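Local coordinates for protein putative aminotransferase (Actinomadura melliaura, PDB 4ZWV) that probably transfers an amino group to a sugar with pyridoxal 5'-phosphate as cofactor, on the route to the aminopentose of the indolocarbazole AT2433, at residues Gly314-Glu326 with Leu337-Pro351. Sequence-based numbering, arbitrary orientation.
Sequences GIMAGLVSRRNDE and LPGLDSVYDRMVSLP
Arg323 meets Tyr344 twice. Its backbone N donates to Tyr344 OH (3.0 Å, N-H...O 166°), and Arg323 CD lies over the centre of the same ring, 3.4 Å from the centroid. Chi1 of 56°, placing CG between backbone N and carbonyl carbon, and a bend at chi3 carry the chain across this face and turn the guanidinium 78° from the ring. Leu340 CD2 covers one guanidinium face, 3.5 Å from CZ. At its edge, NE and NH2 grip Asp325 side-on, one nitrogen to each carboxylate oxygen, and NH1 reaches OD1 of Asp341, on helix 338-344, in a 2.8 Å salt bridge. With an alanine in place of Arg323, Asp341 would probably lose its cationic mate and the Tyr344 face its CD cover. Farther along, Gly318 and Ser349 form a single antiparallel hydrogen-bonded bridge (Ser349 N to Gly318 O, 2.8 Å), laying the loop after helix 303-312 against 347-350, the outermost strand, within this chain, of a three-stranded antiparallel sheet in this DegT/DnrJ/EryC1-family protein. One water links Ser349 OG, also bonded to Asp297, to N of Val320, whose side chain comes within about 4 Å of that of the cofactor-binding His164. Ala317 CB packs on Val348 CG2 (3.8 Å), and Ala317 O accepts from Arg227 of the second subunit.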
loop_
_atom_site.group_PDB
_atom_site.type_symbol
_atom_site.label_atom_id
_atom_site.label_comp_id
_atom_site.label_asym_id
_atom_site.label_seq_id
_atom_site.Cartn_x
_atom_site.Cartn_y
_atom_site.Cartn_z
ATOM N N GLY A 314 26.215 19.457 16.130
ATOM C CA GLY A 314 25.246 18.414 16.421
ATOM C C GLY A 314 23.821 18.833 16.099
ATOM O O GLY A 314 22.890 18.507 16.833
ATOM N N ILE A 315 23.654 19.575 15.010
ATOM C CA ILE A 315 22.330 19.978 14.546
ATOM C C ILE A 315 22.073 19.367 13.178
ATOM O O ILE A 315 22.849 19.575 12.255
ATOM C CB ILE A 315 22.196 21.519 14.460
ATOM C CG1 ILE A 315 22.435 22.159 15.830
ATOM C CG2 ILE A 315 20.829 21.897 13.896
ATOM C CD1 ILE A 315 22.793 23.646 15.764
HETATM N N MSE A 316 21.005 18.588 13.050
HETATM C CA MSE A 316 20.677 17.978 11.770
HETATM C C MSE A 316 19.939 18.989 10.914
HETATM O O MSE A 316 18.875 19.463 11.297
HETATM C CB MSE A 316 19.832 16.722 11.957
HETATM C CG MSE A 316 19.501 16.027 10.654
HETATM SE SE MSE A 316 18.442 14.429 10.955
HETATM C CE MSE A 316 19.737 13.419 12.003
ATOM N N ALA A 317 20.500 19.299 9.750
ATOM C CA ALA A 317 19.939 20.325 8.878
ATOM C C ALA A 317 20.180 19.956 7.420
ATOM O O ALA A 317 21.269 19.510 7.061
ATOM C CB ALA A 317 20.557 21.686 9.205
ATOM N N GLY A 318 19.168 20.129 6.578
ATOM C CA GLY A 318 19.346 19.836 5.168
ATOM C C GLY A 318 18.050 19.804 4.396
ATOM O O GLY A 318 17.133 20.574 4.674
ATOM N N LEU A 319 17.991 18.907 3.416
ATOM C CA LEU A 319 16.835 18.781 2.552
ATOM C C LEU A 319 15.901 17.685 3.040
ATOM O O LEU A 319 16.345 16.666 3.565
ATOM C CB LEU A 319 17.280 18.467 1.124
ATOM C CG LEU A 319 18.154 19.491 0.411
ATOM C CD1 LEU A 319 18.726 18.887 -0.865
ATOM C CD2 LEU A 319 17.330 20.725 0.097
ATOM N N VAL A 320 14.606 17.894 2.843
ATOM C CA VAL A 320 13.621 16.852 3.062
ATOM C C VAL A 320 13.740 15.809 1.944
ATOM O O VAL A 320 13.658 14.606 2.186
ATOM C CB VAL A 320 12.193 17.450 3.124
ATOM C CG1 VAL A 320 11.143 16.346 3.227
ATOM C CG2 VAL A 320 12.081 18.423 4.295
ATOM N N SER A 321 13.910 16.292 0.716
ATOM C CA SER A 321 14.102 15.444 -0.457
ATOM C C SER A 321 14.962 16.152 -1.494
ATOM O O SER A 321 15.114 17.371 -1.457
ATOM C CB SER A 321 12.758 15.067 -1.095
ATOM O OG SER A 321 12.081 14.081 -0.334
ATOM N N ARG A 322 15.509 15.384 -2.427
ATOM C CA ARG A 322 16.098 15.956 -3.637
ATOM C C ARG A 322 14.961 16.488 -4.517
ATOM O O ARG A 322 13.899 15.864 -4.594
ATOM C CB ARG A 322 16.921 14.908 -4.390
ATOM C CG ARG A 322 17.607 15.436 -5.628
ATOM C CD ARG A 322 18.358 14.333 -6.373
ATOM N NE ARG A 322 19.142 14.894 -7.471
ATOM C CZ ARG A 322 20.044 14.222 -8.177
ATOM N NH1 ARG A 322 20.297 12.953 -7.895
ATOM N NH2 ARG A 322 20.696 14.824 -9.165
ATOM N N ARG A 323 15.156 17.634 -5.171
ATOM C CA ARG A 323 14.142 18.095 -6.125
ATOM C C ARG A 323 13.855 16.977 -7.137
ATOM O O ARG A 323 14.785 16.414 -7.730
ATOM C CB ARG A 323 14.583 19.394 -6.826
ATOM C CG ARG A 323 15.926 19.325 -7.549
ATOM C CD ARG A 323 16.331 20.699 -8.118
ATOM N NE ARG A 323 15.526 21.076 -9.279
ATOM C CZ ARG A 323 15.662 22.234 -9.915
ATOM N NH1 ARG A 323 16.564 23.119 -9.490
ATOM N NH2 ARG A 323 14.898 22.512 -10.962
ATOM N N ASN A 324 12.575 16.632 -7.315
ATOM C CA ASN A 324 12.229 15.363 -7.970
ATOM C C ASN A 324 12.540 15.372 -9.465
ATOM O O ASN A 324 12.705 14.310 -10.078
ATOM C CB ASN A 324 10.742 15.023 -7.801
ATOM C CG ASN A 324 10.308 14.808 -6.348
ATOM O OD1 ASN A 324 9.132 14.549 -6.109
ATOM N ND2 ASN A 324 11.221 14.939 -5.384
ATOM N N ASP A 325 12.612 16.568 -10.047
ATOM C CA ASP A 325 12.841 16.695 -11.484
ATOM C C ASP A 325 14.272 16.341 -11.878
ATOM O O ASP A 325 14.562 16.191 -13.062
ATOM C CB ASP A 325 12.482 18.122 -11.973
ATOM C CG ASP A 325 13.305 19.226 -11.304
ATOM O OD1 ASP A 325 13.665 19.102 -10.114
ATOM O OD2 ASP A 325 13.578 20.248 -11.982
ATOM N N GLU A 326 15.153 16.171 -10.892
ATOM C CA GLU A 326 16.540 15.776 -11.172
ATOM C C GLU A 326 16.744 14.251 -11.250
ATOM O O GLU A 326 17.815 13.790 -11.656
ATOM C CB GLU A 326 17.485 16.360 -10.115
ATOM C CG GLU A 326 17.771 17.843 -10.319
ATOM C CD GLU A 326 18.810 18.394 -9.356
ATOM O OE1 GLU A 326 19.272 17.662 -8.462
ATOM O OE2 GLU A 326 19.177 19.583 -9.494
ATOM N N LEU A 337 13.140 25.684 -14.632
ATOM C CA LEU A 337 12.447 26.193 -13.456
ATOM C C LEU A 337 13.346 27.196 -12.741
ATOM O O LEU A 337 13.965 26.872 -11.732
ATOM C CB LEU A 337 12.063 25.047 -12.513
ATOM C CG LEU A 337 11.200 23.946 -13.126
ATOM C CD1 LEU A 337 11.036 22.780 -12.151
ATOM C CD2 LEU A 337 9.840 24.489 -13.529
ATOM N N PRO A 338 13.421 28.422 -13.270
ATOM C CA PRO A 338 14.377 29.410 -12.767
ATOM C C PRO A 338 14.079 29.842 -11.326
ATOM O O PRO A 338 15.017 30.184 -10.601
ATOM C CB PRO A 338 14.219 30.584 -13.739
ATOM C CG PRO A 338 12.866 30.419 -14.323
ATOM C CD PRO A 338 12.628 28.932 -14.398
ATOM N N GLY A 339 12.812 29.820 -10.920
ATOM C CA GLY A 339 12.464 30.159 -9.546
ATOM C C GLY A 339 13.092 29.171 -8.576
ATOM O O GLY A 339 13.782 29.548 -7.631
ATOM N N LEU A 340 12.863 27.889 -8.826
ATOM C CA LEU A 340 13.463 26.853 -7.995
ATOM C C LEU A 340 14.990 26.907 -8.069
ATOM O O LEU A 340 15.666 26.773 -7.049
ATOM C CB LEU A 340 12.948 25.474 -8.410
ATOM C CG LEU A 340 13.487 24.274 -7.628
ATOM C CD1 LEU A 340 13.347 24.521 -6.122
ATOM C CD2 LEU A 340 12.752 23.002 -8.043
ATOM N N ASP A 341 15.532 27.100 -9.270
ATOM C CA ASP A 341 16.983 27.213 -9.439
ATOM C C ASP A 341 17.564 28.308 -8.537
ATOM O O ASP A 341 18.670 28.165 -8.015
ATOM C CB ASP A 341 17.361 27.515 -10.898
ATOM C CG ASP A 341 17.082 26.360 -11.844
ATOM O OD1 ASP A 341 16.929 25.207 -11.384
ATOM O OD2 ASP A 341 17.033 26.618 -13.067
ATOM N N SER A 342 16.821 29.396 -8.351
ATOM C CA SER A 342 17.357 30.547 -7.613
ATOM C C SER A 342 17.419 30.310 -6.104
ATOM O O SER A 342 18.068 31.081 -5.391
ATOM C CB SER A 342 16.532 31.810 -7.896
ATOM O OG SER A 342 15.297 31.791 -7.202
ATOM N N VAL A 343 16.764 29.257 -5.619
ATOM C CA VAL A 343 16.783 28.968 -4.186
ATOM C C VAL A 343 17.288 27.568 -3.814
ATOM O O VAL A 343 17.582 27.299 -2.645
ATOM C CB VAL A 343 15.377 29.143 -3.561
ATOM C CG1 VAL A 343 14.962 30.606 -3.584
ATOM C CG2 VAL A 343 14.347 28.266 -4.271
ATOM N N TYR A 344 17.386 26.666 -4.788
ATOM C CA TYR A 344 17.643 25.267 -4.452
ATOM C C TYR A 344 19.030 25.025 -3.841
ATOM O O TYR A 344 19.202 24.091 -3.050
ATOM C CB TYR A 344 17.460 24.381 -5.682
ATOM C CG TYR A 344 17.546 22.906 -5.363
ATOM C CD1 TYR A 344 16.579 22.290 -4.569
ATOM C CD2 TYR A 344 18.593 22.131 -5.845
ATOM C CE1 TYR A 344 16.647 20.939 -4.274
ATOM C CE2 TYR A 344 18.669 20.775 -5.551
ATOM C CZ TYR A 344 17.699 20.192 -4.762
ATOM O OH TYR A 344 17.779 18.851 -4.484
ATOM N N ASP A 345 20.002 25.866 -4.187
ATOM C CA ASP A 345 21.348 25.725 -3.639
ATOM C C ASP A 345 21.503 26.513 -2.348
ATOM O O ASP A 345 22.572 26.516 -1.745
ATOM C CB ASP A 345 22.402 26.195 -4.639
ATOM C CG ASP A 345 22.515 25.283 -5.838
ATOM O OD1 ASP A 345 22.453 24.050 -5.651
ATOM O OD2 ASP A 345 22.659 25.803 -6.964
ATOM N N ARG A 346 20.427 27.169 -1.926
ATOM C CA ARG A 346 20.451 27.986 -0.715
ATOM C C ARG A 346 19.583 27.428 0.403
ATOM O O ARG A 346 19.844 27.673 1.579
ATOM C CB ARG A 346 20.004 29.411 -1.035
ATOM C CG ARG A 346 20.971 30.164 -1.932
ATOM C CD ARG A 346 20.286 31.363 -2.567
ATOM N NE ARG A 346 19.838 32.307 -1.552
ATOM C CZ ARG A 346 18.696 32.980 -1.611
ATOM N NH1 ARG A 346 17.864 32.806 -2.634
ATOM N NH2 ARG A 346 18.380 33.822 -0.638
HETATM N N MSE A 347 18.549 26.682 0.045
HETATM C CA MSE A 347 17.577 26.281 1.050
HETATM C C MSE A 347 18.140 25.253 2.023
HETATM O O MSE A 347 18.915 24.358 1.652
HETATM C CB MSE A 347 16.306 25.737 0.387
HETATM C CG MSE A 347 16.541 24.528 -0.454
HETATM SE SE MSE A 347 14.860 23.905 -1.230
HETATM C CE MSE A 347 14.404 25.405 -2.335
ATOM N N VAL A 348 17.737 25.383 3.278
ATOM C CA VAL A 348 18.078 24.399 4.308
ATOM C C VAL A 348 16.968 24.344 5.365
ATOM O O VAL A 348 16.448 25.380 5.785
ATOM C CB VAL A 348 19.447 24.706 4.963
ATOM C CG1 VAL A 348 19.535 26.153 5.391
ATOM C CG2 VAL A 348 19.722 23.751 6.134
ATOM N N SER A 349 16.582 23.127 5.746
ATOM C CA SER A 349 15.524 22.898 6.730
ATOM C C SER A 349 16.149 22.706 8.108
ATOM O O SER A 349 17.115 21.949 8.261
ATOM C CB SER A 349 14.687 21.664 6.367
ATOM O OG SER A 349 14.053 21.799 5.097
ATOM N N LEU A 350 15.585 23.380 9.107
ATOM C CA LEU A 350 16.082 23.313 10.480
ATOM C C LEU A 350 15.099 22.593 11.402
ATOM O O LEU A 350 13.890 22.638 11.185
ATOM C CB LEU A 350 16.345 24.722 11.017
ATOM C CG LEU A 350 17.344 25.567 10.228
ATOM C CD1 LEU A 350 17.411 26.975 10.792
ATOM C CD2 LEU A 350 18.707 24.910 10.271
ATOM N N PRO A 351 15.618 21.917 12.436
ATOM C CA PRO A 351 14.718 21.273 13.402
ATOM C C PRO A 351 13.837 22.292 14.106
ATOM O O PRO A 351 14.344 23.320 14.554
ATOM C CB PRO A 351 15.681 20.617 14.402
ATOM C CG PRO A 351 16.978 20.483 13.667
ATOM C CD PRO A 351 17.036 21.685 12.760
HETATM O O HOH W 1 14.097 20.909 2.602
HETATM O O HOH W 2 15.374 24.202 -13.623
#